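Long-range contacts in RNA-binding protein HI_1333 (Haemophilus influenzae, PDB 1JO0), which probably binds RNA through a compact CRM domain in which helices pack against a small mixed beta sheet: residues T1-T5 and K71-V75; Q7-L11 and I93-R97; N19-M23 and E36-A40; N42-L46 and P87-I93; E45-V51 and H80-R86. All coordinates share one frame; numbering follows the deposited sequence. Where two conformers were deposited one is given.

Contact 1 of 5, residues T1-T5 and K71-V75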
# COMPACT_ATOMS: atom_id res chain seq x y z
N THR A 1 0.94 -11.63 0.27
CA THR A 1 -0.02 -11.50 1.38
C THR A 1 -1.44 -11.70 0.85
O THR A 1 -1.84 -10.95 -0.02
CB THR A 1 0.07 -10.13 2.03
OG1 THR A 1 1.42 -9.90 2.47
CG2 THR A 1 -0.83 -10.02 3.24
N THR A 2 -2.15 -12.70 1.34
CA THR A 2 -3.47 -13.03 0.84
C THR A 2 -4.46 -12.74 1.96
O THR A 2 -4.35 -13.34 3.03
CB THR A 2 -3.54 -14.48 0.36
OG1 THR A 2 -2.62 -14.63 -0.74
CG2 THR A 2 -4.95 -14.78 -0.08
N LEU A 3 -5.37 -11.82 1.69
CA LEU A 3 -6.37 -11.36 2.63
C LEU A 3 -7.75 -11.90 2.25
O LEU A 3 -8.13 -11.93 1.08
CB LEU A 3 -6.43 -9.86 2.63
CG LEU A 3 -5.18 -9.13 3.07
CD1 LEU A 3 -5.31 -7.64 2.93
CD2 LEU A 3 -4.86 -9.47 4.54
N SER A 4 -8.52 -12.30 3.24
CA SER A 4 -9.90 -12.66 3.01
C SER A 4 -10.69 -11.39 2.63
O SER A 4 -10.22 -10.29 2.90
CB SER A 4 -10.56 -13.25 4.26
OG SER A 4 -10.78 -12.26 5.25
N THR A 5 -11.87 -11.58 2.09
CA THR A 5 -12.75 -10.44 1.81
C THR A 5 -13.03 -9.58 3.02
O THR A 5 -12.95 -8.35 2.99
CB THR A 5 -14.08 -11.03 1.26
OG1 THR A 5 -13.76 -11.86 0.15
CG2 THR A 5 -14.93 -9.84 0.87
N LYS A 71 5.65 -7.85 -1.56
CA LYS A 71 4.71 -8.90 -1.16
C LYS A 71 3.55 -8.39 -0.32
O LYS A 71 2.85 -9.18 0.33
CB LYS A 71 5.44 -10.04 -0.44
CG LYS A 71 6.75 -10.39 -1.09
CD LYS A 71 6.71 -10.63 -2.57
CE LYS A 71 8.09 -11.18 -2.96
NZ LYS A 71 9.18 -10.15 -2.96
N ALA A 72 3.30 -7.07 -0.36
CA ALA A 72 2.13 -6.51 0.25
C ALA A 72 0.87 -6.90 -0.52
O ALA A 72 0.93 -7.14 -1.74
CB ALA A 72 2.22 -5.00 0.36
N ALA A 73 -0.24 -6.94 0.19
CA ALA A 73 -1.56 -7.06 -0.36
C ALA A 73 -2.11 -5.72 -0.80
O ALA A 73 -1.99 -4.73 -0.10
CB ALA A 73 -2.55 -7.67 0.64
N GLN A 74 -2.80 -5.71 -1.94
CA GLN A 74 -3.60 -4.56 -2.34
C GLN A 74 -4.92 -4.58 -1.61
O GLN A 74 -5.71 -5.53 -1.71
CB GLN A 74 -3.88 -4.67 -3.82
CG GLN A 74 -2.68 -4.79 -4.71
CD GLN A 74 -2.98 -5.21 -6.13
OE1 GLN A 74 -2.50 -6.24 -6.65
NE2 GLN A 74 -3.78 -4.35 -6.75
N VAL A 75 -5.15 -3.53 -0.83
CA VAL A 75 -6.39 -3.38 -0.13
C VAL A 75 -7.42 -2.60 -0.96
O VAL A 75 -8.57 -3.02 -0.98
CB VAL A 75 -6.16 -2.72 1.23
CG1 VAL A 75 -7.47 -2.39 1.94
CG2 VAL A 75 -5.24 -3.61 2.10
O HOH W 1 0.90 -9.92 -2.29

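Contact 2 of 5, residues Q7-L11 and I93-R97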
# COMPACT_ATOMS: atom_id res chain seq x y z
N GLN A 7 -11.18 -9.37 5.83
CA GLN A 7 -9.95 -8.69 6.26
C GLN A 7 -9.64 -7.46 5.44
O GLN A 7 -9.26 -6.41 5.92
CB GLN A 7 -8.79 -9.69 6.19
CG GLN A 7 -8.86 -10.70 7.31
CD GLN A 7 -7.89 -11.84 7.13
OE1 GLN A 7 -7.45 -12.13 6.01
NE2 GLN A 7 -7.53 -12.52 8.20
N LYS A 8 -9.81 -7.64 4.13
CA LYS A 8 -9.57 -6.52 3.23
C LYS A 8 -10.51 -5.37 3.54
O LYS A 8 -10.12 -4.19 3.57
CB LYS A 8 -9.72 -7.08 1.80
CG LYS A 8 -9.21 -6.24 0.71
CD LYS A 8 -9.08 -6.95 -0.64
CE LYS A 8 -8.62 -6.08 -1.76
NZ LYS A 8 -9.06 -6.30 -3.16
N GLN A 9 -11.79 -5.69 3.79
CA GLN A 9 -12.74 -4.63 4.08
C GLN A 9 -12.43 -3.96 5.40
O GLN A 9 -12.54 -2.74 5.53
CB GLN A 9 -14.15 -5.22 4.13
CG GLN A 9 -15.22 -4.28 4.66
CD GLN A 9 -15.23 -3.06 3.74
OE1 GLN A 9 -15.17 -3.21 2.50
NE2 GLN A 9 -15.22 -1.89 4.35
N PHE A 10 -12.03 -4.73 6.42
CA PHE A 10 -11.63 -4.15 7.68
C PHE A 10 -10.53 -3.11 7.44
O PHE A 10 -10.56 -2.00 7.99
CB PHE A 10 -11.11 -5.24 8.65
CG PHE A 10 -10.47 -4.64 9.89
CD1 PHE A 10 -11.21 -4.13 10.93
CD2 PHE A 10 -9.07 -4.61 9.96
CE1 PHE A 10 -10.57 -3.58 12.04
CE2 PHE A 10 -8.45 -4.06 11.06
CZ PHE A 10 -9.20 -3.56 12.10
N LEU A 11 -9.50 -3.46 6.67
CA LEU A 11 -8.39 -2.56 6.45
C LEU A 11 -8.78 -1.36 5.59
O LEU A 11 -8.28 -0.28 5.83
CB LEU A 11 -7.26 -3.35 5.79
CG LEU A 11 -6.63 -4.45 6.66
CD1 LEU A 11 -5.72 -5.31 5.83
CD2 LEU A 11 -5.90 -3.83 7.86
N ILE A 93 -1.50 -3.71 14.26
CA ILE A 93 -2.92 -3.64 14.00
C ILE A 93 -3.52 -5.03 14.20
O ILE A 93 -3.04 -6.02 13.67
CB ILE A 93 -3.18 -3.13 12.57
CG1 ILE A 93 -2.70 -1.69 12.37
CG2 ILE A 93 -4.65 -3.30 12.19
CD1 ILE A 93 -2.69 -1.26 10.91
N GLN A 94 -4.61 -5.08 14.96
CA GLN A 94 -5.38 -6.32 15.18
C GLN A 94 -6.23 -6.61 13.97
O GLN A 94 -7.18 -5.87 13.76
CB GLN A 94 -6.28 -6.18 16.41
CG GLN A 94 -5.44 -6.01 17.69
CD GLN A 94 -6.35 -5.98 18.90
OE1 GLN A 94 -7.36 -6.70 18.96
NE2 GLN A 94 -6.03 -5.14 19.85
N LEU A 95 -5.87 -7.65 13.23
CA LEU A 95 -6.64 -8.00 12.05
C LEU A 95 -7.67 -9.04 12.42
O LEU A 95 -7.36 -9.99 13.14
CB LEU A 95 -5.71 -8.51 10.96
CG LEU A 95 -6.13 -8.72 9.54
CD1 LEU A 95 -6.33 -7.41 8.82
CD2 LEU A 95 -5.06 -9.54 8.82
N PRO A 96 -8.89 -8.91 11.92
CA PRO A 96 -9.91 -9.90 12.21
C PRO A 96 -9.51 -11.28 11.70
O PRO A 96 -8.79 -11.39 10.71
CB PRO A 96 -11.12 -9.49 11.36
CG PRO A 96 -10.81 -8.12 10.89
CD PRO A 96 -9.35 -7.86 11.02
N ARG A 97 -10.05 -12.25 12.41
CA ARG A 97 -10.03 -13.64 12.03
C ARG A 97 -10.78 -13.87 10.71
O ARG A 97 -10.22 -14.27 9.70
CB ARG A 97 -10.68 -14.48 13.15
CG ARG A 97 -9.96 -15.79 13.39
CD ARG A 97 -10.58 -16.69 14.43
NE ARG A 97 -12.01 -16.65 14.61
CZ ARG A 97 -12.93 -17.50 14.19
NH1 ARG A 97 -12.63 -18.59 13.49
NH2 ARG A 97 -14.21 -17.27 14.47

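Contact 3 of 5, residues N19-M23 and E36-A40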
# COMPACT_ATOMS: atom_id res chain seq x y z
N ASN A 19 -3.61 9.21 6.40
CA ASN A 19 -3.05 10.00 5.33
C ASN A 19 -1.99 9.21 4.58
O ASN A 19 -1.35 8.34 5.17
CB ASN A 19 -2.35 11.24 5.86
CG ASN A 19 -3.36 12.21 6.44
OD1 ASN A 19 -4.45 12.43 5.87
ND2 ASN A 19 -2.97 12.74 7.56
N PRO A 20 -1.72 9.51 3.34
CA PRO A 20 -0.58 8.89 2.65
C PRO A 20 0.74 9.10 3.42
O PRO A 20 1.00 10.19 3.90
CB PRO A 20 -0.54 9.65 1.33
CG PRO A 20 -1.89 10.18 1.10
CD PRO A 20 -2.45 10.46 2.46
N VAL A 21 1.56 8.08 3.53
CA VAL A 21 2.90 8.14 4.10
C VAL A 21 4.01 8.06 3.04
O VAL A 21 5.17 8.23 3.42
CB VAL A 21 3.06 7.05 5.19
CG1 VAL A 21 2.16 7.39 6.38
CG2 VAL A 21 2.76 5.64 4.72
N VAL A 22 3.69 7.80 1.78
CA VAL A 22 4.65 7.83 0.69
C VAL A 22 3.96 8.51 -0.49
O VAL A 22 2.79 8.25 -0.75
CB VAL A 22 5.12 6.42 0.27
CG1 VAL A 22 6.12 6.46 -0.89
CG2 VAL A 22 5.71 5.69 1.48
N MET A 23 4.74 9.32 -1.17
CA MET A 23 4.21 9.96 -2.37
C MET A 23 5.21 9.68 -3.48
O MET A 23 6.41 9.87 -3.29
CB MET A 23 3.92 11.44 -2.14
CG MET A 23 2.88 11.72 -1.05
SD MET A 23 2.07 13.32 -1.07
CE MET A 23 2.81 14.10 -2.50
N GLU A 36 11.19 3.71 0.87
CA GLU A 36 10.22 4.43 1.70
C GLU A 36 9.01 3.51 1.89
O GLU A 36 8.49 3.46 3.00
CB GLU A 36 9.78 5.74 1.09
CG GLU A 36 10.79 6.91 1.04
CD GLU A 36 10.11 8.05 0.31
OE1 GLU A 36 10.54 8.47 -0.78
OE2 GLU A 36 9.08 8.54 0.84
N ILE A 37 8.59 2.80 0.85
CA ILE A 37 7.43 1.91 0.98
C ILE A 37 7.79 0.77 1.91
O ILE A 37 6.98 0.40 2.79
CB ILE A 37 6.95 1.44 -0.40
CG1 ILE A 37 6.40 2.64 -1.20
CG2 ILE A 37 5.90 0.37 -0.27
CD1 ILE A 37 6.14 2.32 -2.67
N GLU A 38 8.94 0.17 1.77
CA GLU A 38 9.34 -0.89 2.71
C GLU A 38 9.36 -0.42 4.16
O GLU A 38 8.88 -1.09 5.03
CB GLU A 38 10.76 -1.35 2.39
CG GLU A 38 10.79 -2.41 1.36
CD GLU A 38 10.25 -3.77 1.83
OE1 GLU A 38 9.75 -4.48 0.96
OE2 GLU A 38 10.31 -4.14 3.02
N ASN A 39 9.93 0.76 4.38
CA ASN A 39 10.02 1.34 5.70
C ASN A 39 8.63 1.50 6.27
O ASN A 39 8.33 1.22 7.42
CB ASN A 39 10.77 2.66 5.63
CG ASN A 39 10.91 3.29 7.00
OD1 ASN A 39 11.48 2.72 7.94
ND2 ASN A 39 10.39 4.50 7.12
N ALA A 40 7.73 2.05 5.47
CA ALA A 40 6.36 2.32 5.89
C ALA A 40 5.60 1.05 6.21
O ALA A 40 4.90 0.93 7.20
CB ALA A 40 5.68 3.15 4.80
O HOH W 2 8.03 8.09 3.33
O HOH W 3 7.24 10.12 0.03

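Contact 4 of 5, residues N42-L46 and P87-I93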
# COMPACT_ATOMS: atom_id res chain seq x y z
N ASN A 42 6.96 -1.75 7.19
CA ASN A 42 7.58 -2.26 8.39
C ASN A 42 7.02 -1.62 9.65
O ASN A 42 6.70 -2.35 10.60
CB ASN A 42 9.08 -2.06 8.37
CG ASN A 42 9.74 -3.14 7.52
OD1 ASN A 42 9.13 -4.18 7.24
ND2 ASN A 42 10.95 -2.76 7.18
N HIS A 43 6.93 -0.27 9.64
CA HIS A 43 6.46 0.39 10.85
C HIS A 43 4.95 0.35 10.99
O HIS A 43 4.44 0.23 12.11
CB HIS A 43 6.92 1.85 10.89
CG HIS A 43 8.41 1.92 11.11
ND1 HIS A 43 8.97 1.55 12.29
CD2 HIS A 43 9.41 2.24 10.27
CE1 HIS A 43 10.28 1.68 12.21
NE2 HIS A 43 10.58 2.11 10.98
N HIS A 44 4.22 0.47 9.86
CA HIS A 44 2.79 0.72 9.97
C HIS A 44 1.89 -0.46 9.59
O HIS A 44 0.72 -0.43 10.01
CB HIS A 44 2.38 1.90 9.05
CG HIS A 44 3.10 3.14 9.45
ND1 HIS A 44 2.82 3.79 10.63
CD2 HIS A 44 4.05 3.85 8.81
CE1 HIS A 44 3.59 4.88 10.72
NE2 HIS A 44 4.33 4.94 9.62
N GLU A 45 2.38 -1.38 8.80
CA GLU A 45 1.65 -2.55 8.26
C GLU A 45 0.64 -2.11 7.20
O GLU A 45 0.70 -2.62 6.06
CB GLU A 45 0.94 -3.36 9.37
CG GLU A 45 1.90 -4.00 10.34
CD GLU A 45 1.11 -4.81 11.37
OE1 GLU A 45 0.27 -4.22 12.06
OE2 GLU A 45 1.32 -6.04 11.47
N LEU A 46 -0.28 -1.23 7.52
CA LEU A 46 -1.30 -0.66 6.63
C LEU A 46 -0.85 0.72 6.20
O LEU A 46 -0.62 1.56 7.07
CB LEU A 46 -2.63 -0.53 7.34
CG LEU A 46 -3.80 0.06 6.53
CD1 LEU A 46 -4.13 -0.81 5.32
CD2 LEU A 46 -4.99 0.24 7.43
N PRO A 87 1.71 -7.91 6.92
CA PRO A 87 1.80 -8.14 8.37
C PRO A 87 3.24 -8.07 8.85
O PRO A 87 4.16 -8.41 8.14
CB PRO A 87 1.21 -9.54 8.52
CG PRO A 87 1.51 -10.21 7.22
CD PRO A 87 1.36 -9.13 6.18
N SER A 88 3.36 -7.64 10.12
CA SER A 88 4.60 -7.50 10.86
C SER A 88 4.78 -8.69 11.79
O SER A 88 3.82 -9.27 12.25
CB SER A 88 4.55 -6.20 11.74
OG SER A 88 5.69 -6.05 12.51
N GLU A 89 6.01 -8.98 12.14
CA GLU A 89 6.34 -9.93 13.18
C GLU A 89 5.91 -9.43 14.54
O GLU A 89 5.75 -10.29 15.41
CB GLU A 89 7.85 -10.26 13.22
CG GLU A 89 8.30 -10.76 11.87
CD GLU A 89 9.67 -11.39 11.84
OE1 GLU A 89 9.92 -12.25 10.96
OE2 GLU A 89 10.46 -10.97 12.71
N GLU A 90 5.70 -8.14 14.68
CA GLU A 90 5.13 -7.66 15.94
C GLU A 90 3.88 -6.89 15.50
O GLU A 90 3.95 -5.70 15.25
CB GLU A 90 6.04 -6.81 16.84
CG GLU A 90 5.53 -6.68 18.27
CD GLU A 90 6.43 -6.01 19.27
OE1 GLU A 90 6.90 -4.87 19.03
OE2 GLU A 90 6.69 -6.59 20.37
N ALA A 91 2.78 -7.57 15.35
CA ALA A 91 1.54 -6.97 14.89
C ALA A 91 1.21 -5.71 15.67
O ALA A 91 1.15 -5.69 16.88
CB ALA A 91 0.32 -7.87 14.99
N LYS A 92 1.01 -4.63 14.94
CA LYS A 92 0.59 -3.34 15.46
C LYS A 92 -0.94 -3.25 15.36
O LYS A 92 -1.59 -2.75 16.28
CB LYS A 92 1.29 -2.16 14.78
CG LYS A 92 2.79 -2.07 15.00
CD LYS A 92 3.49 -2.66 13.78
CE LYS A 92 4.97 -2.46 13.75
NZ LYS A 92 5.52 -1.10 13.97
N ILE A 93 -1.50 -3.71 14.26
CA ILE A 93 -2.92 -3.64 14.00
C ILE A 93 -3.52 -5.03 14.20
O ILE A 93 -3.04 -6.02 13.67
CB ILE A 93 -3.18 -3.13 12.57
CG1 ILE A 93 -2.70 -1.69 12.37
CG2 ILE A 93 -4.65 -3.30 12.19
CD1 ILE A 93 -2.69 -1.26 10.91
O HOH W 4 6.73 -6.58 7.26
O HOH W 5 8.34 -2.82 13.57
O HOH W 6 7.76 -4.80 11.24
O HOH W 7 8.26 -0.30 14.20
O HOH W 8 -1.49 -6.66 11.57

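Contact 5 of 5, residues E45-V51 and H80-R86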
# COMPACT_ATOMS: atom_id res chain seq x y z
N GLU A 45 2.38 -1.38 8.80
CA GLU A 45 1.65 -2.55 8.26
C GLU A 45 0.64 -2.11 7.20
O GLU A 45 0.70 -2.62 6.06
CB GLU A 45 0.94 -3.36 9.37
CG GLU A 45 1.90 -4.00 10.34
CD GLU A 45 1.11 -4.81 11.37
OE1 GLU A 45 0.27 -4.22 12.06
OE2 GLU A 45 1.32 -6.04 11.47
N LEU A 46 -0.28 -1.23 7.52
CA LEU A 46 -1.30 -0.66 6.63
C LEU A 46 -0.85 0.72 6.20
O LEU A 46 -0.62 1.56 7.07
CB LEU A 46 -2.63 -0.53 7.34
CG LEU A 46 -3.80 0.06 6.53
CD1 LEU A 46 -4.13 -0.81 5.32
CD2 LEU A 46 -4.99 0.24 7.43
N ILE A 47 -0.71 0.93 4.90
CA ILE A 47 -0.21 2.19 4.38
C ILE A 47 -1.04 2.67 3.18
O ILE A 47 -1.62 1.86 2.44
CB ILE A 47 1.29 2.12 3.98
CG1 ILE A 47 1.54 1.24 2.76
CG2 ILE A 47 2.12 1.68 5.20
CD1 ILE A 47 2.96 1.35 2.25
N LYS A 48 -0.96 3.97 2.99
CA LYS A 48 -1.45 4.64 1.78
C LYS A 48 -0.28 5.27 1.03
O LYS A 48 0.52 5.96 1.59
CB LYS A 48 -2.40 5.74 2.16
CG LYS A 48 -3.83 5.36 2.34
CD LYS A 48 -4.66 6.66 2.51
CE LYS A 48 -6.07 6.26 2.70
NZ LYS A 48 -6.85 7.41 3.16
N VAL A 49 -0.24 4.98 -0.27
CA VAL A 49 0.80 5.48 -1.17
C VAL A 49 0.07 6.33 -2.21
O VAL A 49 -0.89 5.89 -2.85
CB VAL A 49 1.56 4.34 -1.87
CG1 VAL A 49 2.59 4.88 -2.85
CG2 VAL A 49 2.21 3.43 -0.84
N LYS A 50 0.49 7.57 -2.35
CA LYS A 50 -0.11 8.49 -3.31
C LYS A 50 0.61 8.37 -4.64
O LYS A 50 1.84 8.44 -4.69
CB LYS A 50 -0.09 9.94 -2.82
CG LYS A 50 -0.96 10.90 -3.62
CD LYS A 50 -1.07 12.25 -2.91
CE LYS A 50 -1.63 13.33 -3.80
NZ LYS A 50 -3.00 13.77 -3.45
N VAL A 51 -0.17 8.18 -5.71
CA VAL A 51 0.33 8.00 -7.05
C VAL A 51 -0.39 8.98 -7.98
O VAL A 51 -1.18 8.64 -8.84
CB VAL A 51 0.21 6.56 -7.55
CG1 VAL A 51 1.00 6.37 -8.84
CG2 VAL A 51 0.68 5.60 -6.46
N HIS A 80 -6.01 8.20 -6.98
CA HIS A 80 -4.58 8.31 -6.96
C HIS A 80 -3.98 7.68 -5.71
O HIS A 80 -2.77 7.85 -5.49
CB HIS A 80 -4.18 9.80 -7.08
CG HIS A 80 -4.67 10.66 -5.96
ND1 HIS A 80 -5.98 10.65 -5.52
CD2 HIS A 80 -4.05 11.57 -5.19
CE1 HIS A 80 -6.13 11.51 -4.53
NE2 HIS A 80 -4.96 12.09 -4.31
N ILE A 81 -4.74 6.92 -4.95
CA ILE A 81 -4.27 6.35 -3.70
C ILE A 81 -4.27 4.83 -3.82
O ILE A 81 -5.25 4.19 -4.25
CB ILE A 81 -5.18 6.73 -2.51
CG1 ILE A 81 -5.25 8.24 -2.29
CG2 ILE A 81 -4.81 6.00 -1.23
CD1 ILE A 81 -3.94 8.82 -1.80
N LEU A 82 -3.17 4.26 -3.43
CA LEU A 82 -3.01 2.83 -3.26
C LEU A 82 -2.95 2.48 -1.78
O LEU A 82 -2.07 2.98 -1.10
CB LEU A 82 -1.70 2.33 -3.85
CG LEU A 82 -1.34 2.69 -5.30
CD1 LEU A 82 -0.02 2.03 -5.65
CD2 LEU A 82 -2.47 2.32 -6.22
N VAL A 83 -3.83 1.62 -1.32
CA VAL A 83 -3.81 1.17 0.06
C VAL A 83 -3.23 -0.25 0.07
O VAL A 83 -3.71 -1.12 -0.68
CB VAL A 83 -5.22 1.16 0.66
CG1 VAL A 83 -5.12 0.75 2.13
CG2 VAL A 83 -5.93 2.53 0.52
N LEU A 84 -2.20 -0.46 0.87
CA LEU A 84 -1.43 -1.70 0.89
C LEU A 84 -1.30 -2.22 2.32
O LEU A 84 -1.29 -1.40 3.25
CB LEU A 84 -0.05 -1.49 0.31
CG LEU A 84 0.06 -0.98 -1.11
CD1 LEU A 84 1.44 -0.41 -1.38
CD2 LEU A 84 -0.22 -2.12 -2.05
N TYR A 85 -1.14 -3.52 2.47
CA TYR A 85 -0.96 -4.11 3.79
C TYR A 85 0.03 -5.24 3.77
O TYR A 85 -0.05 -6.11 2.90
CB TYR A 85 -2.29 -4.61 4.36
CG TYR A 85 -2.18 -5.38 5.64
CD1 TYR A 85 -2.10 -4.74 6.88
CD2 TYR A 85 -2.17 -6.77 5.67
CE1 TYR A 85 -2.00 -5.48 8.06
CE2 TYR A 85 -2.08 -7.50 6.83
CZ TYR A 85 -1.99 -6.85 8.03
OH TYR A 85 -1.91 -7.56 9.19
N ARG A 86 0.94 -5.27 4.75
CA ARG A 86 1.77 -6.45 4.94
C ARG A 86 1.92 -6.70 6.45
O ARG A 86 2.23 -5.72 7.15
CB ARG A 86 3.14 -6.26 4.33
CG ARG A 86 3.98 -7.52 4.27
CD ARG A 86 5.30 -7.27 3.58
NE ARG A 86 6.21 -6.43 4.33
CZ ARG A 86 7.27 -5.81 3.84
NH1 ARG A 86 7.58 -5.87 2.54
NH2 ARG A 86 8.01 -5.09 4.68
O HOH W 8 -1.49 -6.66 11.57

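Contact 1 of 5, residues T1-T5 and K71-V75
Lys71 O takes two hydrogen bonds from Thr1, so a single carbonyl grips the first residue of the chain. One comes from the backbone N at 3.1 Å from Lys71 O, tilted 28° from the carbonyl plane. The other comes from the hydroxyl, with Thr1 OG1 only 2.7 Å from Lys71 O. Both can reach because OG1 stands beside the backbone N (chi1 -57°), and the two donors thus face the same way. Water 1 adds a bridge, accepting from Thr1 N and donating to Ala72 O at 2.8 Å from the water.

Lys71, with positive phi, ends helix 56-70, and the chain turns there into strand 73-78. This is an outermost strand of the sheet, paired with strand 81-85 through the backbones of Ala73 and Val75. The N-terminal segment lies against its start and then enters helix 5-15, for which Ser4 is the N-cap.

The apolar contacts are spread along this strand. Thr1 turns its methyl to Ala73, with CG2 and the CB of Ala73 3.9 Å apart. Leu3 extends CD1 to within 3.6 Å of Ala73 CB, while the same methyl reaches Val75 CG2 at 4.1 Å. Leu3 and Val75 both also touch Leu11 of helix 5-15.

Contact 2 of 5, residues Q7-L11 and I93-R97
Gln7 and Pro96 mark the nearest backbone approach, 6.1 Å between their CA atoms, where one turn of a helix faces a C-terminal tail without regular structure. Phe10 swings its ring toward this tail, CG being anti to the backbone N (chi1 170°). Pro96 lies over one face of the ring in a CH-pi contact, with its CD 3.8 Å from the centroid of the Phe10 ring. That carbon sits off centre, toward the rim, nearest to Phe10 CD2. At the edge of the same ring, Ile93 CG2 meets Phe10 CE2 at 4.0 Å.

Helix 5-15 rests on the sheet through Leu11, which touches Leu46 and Tyr85, and the tail lies along one side of the helix and joins this apolar layer, Leu95 touching Tyr85. Leu95 divides its two methyls: CD1 is 3.7 Å from Leu11 CG, the side chains meeting at about a right angle, and CD2 lies 3.9 Å from Gln7 NE2.

The polar link is made by the amide of Gln7. Its extended chain carries NE2 to 3.0 Å from Pro96 O, in a bond with an N-H...O angle of 168°. The acceptor lies in the amide plane, and Gln7 NE2 approaches Pro96 O nearly along the C=O axis.

Contact 3 of 5, residues N19-M23 and E36-A40
The flat group here is the carboxylate of Glu36: the Val22 CG1 methyl lies against one face, 4.0 Å from Glu36 OE2, while two waters reach the same oxygen close to the plane of the group. Both waters donate to it. Water 2 stands 2.7 Å from Glu36 OE2 and also donates to Val21 O. Water 3, 2.6 Å from Glu36 OE2, accepts from Met23 N in turn. The side chain is extended beyond CG, which carries the carboxylate across to these backbone groups.

Beneath this polar rim the contact is apolar. Val22 points at the helix and spreads its two methyls over it. CG1, anti to the backbone N (chi1 180°), reaches Ile37 CG1 at 3.8 Å, the two side chains meeting at about a right angle. CG2 lies over the helix backbone, 3.9 Å from Glu36 O. One turn on, Ala40 offers a small surface on which Val21 settles, with its CG2 3.8 Å from Ala40 CB.

The pieces belong to a beta-alpha-beta unit formed by strand 22-24, helix 31-44 and strand 46-51. Val21 and Val22 make backbone bonds to Lys48 and Lys50, while Ile37 and Ala40 also rest on Ile47.

Chemically, strand 22-24, outermost within the chain, pairs with strand 46-51 along one flank; on the other, Val21 O and Met23 N each bind a water, and both waters are fixed by a single carboxylate oxygen. An acceptor gripped in this way would probably be stabilised as the charged form.

Contact 4 of 5, residues N42-L46 and P87-I93
Glu45 reaches Ser88 and Lys92 because CG lies beside its own backbone N (chi1 -65°) and the chain then runs out straight (chi2 -178°). The carboxylate thus arrives inside the turn made by residues 87-93, where three backbone N-H groups meet it. Ser88 N donates to the anti lone pair of Glu45 OE2, the two atoms 2.9 Å apart. The other oxygen takes two bonds: Ile93 N comes nearly along the C-O axis, 2.9 Å from Glu45 OE1, whereas Lys92 N, 3.0 Å from Glu45 OE1, approaches from above the carboxylate plane. Such a grip on both oxygens fixes the rotation of the group and would be expected to favour its charged form.

The turn has its own brace, an ST turn in which Glu90 N donates to Ser88 OG at 3.0 Å. Water 6 joins that hydroxyl to Asn42 O, 2.7 Å from the water. Lys92 reaches over toward the carbonyl of His43, although its two conformers leave that bond doubtful. On the apolar side Ile93 CD1 packs 3.6 Å from Leu46 CB.

Glu45, with positive phi, ends helix 31-44 just before strand 46-51. The loop beyond strand 81-85 is thereby tied to this junction, while Leu46 and Ile93 both touch Leu14 of helix 5-15.

Contact 5 of 5, residues E45-V51 and H80-R86
Lys48 and Val83 lie side by side, pointing the same way from a non-hydrogen-bonded pair, with Lys48 CG 4.0 Å from Val83 CG2. The extended lysine also runs along Ile81, whose CG2 lies 3.8 Å from Lys48 CG, before its NZ goes on to Leu18 O. Farther along this face Leu46 sends CD1 slantwise to Val83 CG1 at 3.7 Å. Tyr85, with CG anti to its backbone N (chi1 173°), brings CE1 to within 3.9 Å of Glu45 CB. Its OH ends 2.6 Å from water 8, which lies in the ring plane.

The other face carries Ile47, Val49, Leu82 and Leu84. Here Ile47 CG1 rests 4.0 Å from Leu84 CB, and Val49 reaches over to the CD1 of Leu84.

Paired backbone bonds hold these rows in register. Ile47 and Leu84 exchange two nearly straight ones, and Leu82 N donates to Val49 O with an N-H...O angle of 178°.

Helix 5-15 covers the face of Leu46 and Tyr85; on the other, Leu82 and Leu84 meet helix 56-70 and Ile47 meets helix 31-44. The strands are antiparallel neighbours (156°) amid a mixed sheet of order 1-2-4-3, consistent with the CRM (YhbY) fold, which resembles the C-terminal domain of IF3.

Overall arrangement
All five contacts lie within one CRM domain, and contact 5, about 3 Å from the chain centre, forms the middle of its sheet. Contact 3, centres about 7 Å away, packs helix 31-44 on strand 22-24, the neighbour of strand 46-51; contact 1, about 12 Å away, touches strand 73-78 beside strand 81-85. Contacts 1 and 3 lie on opposite sides of the chain's centre, about 17 Å apart. In sequence, contacts 3, 4 and 5 nest inside the loop closed by contact 2, while contact 1 crosses contacts 2, 4 and 5. Contact 1 fastens the N-terminal residues to the edge strand; contacts 2 and 4, sharing Ile93, hold the C-terminal tail against helices 5-15 and 31-44.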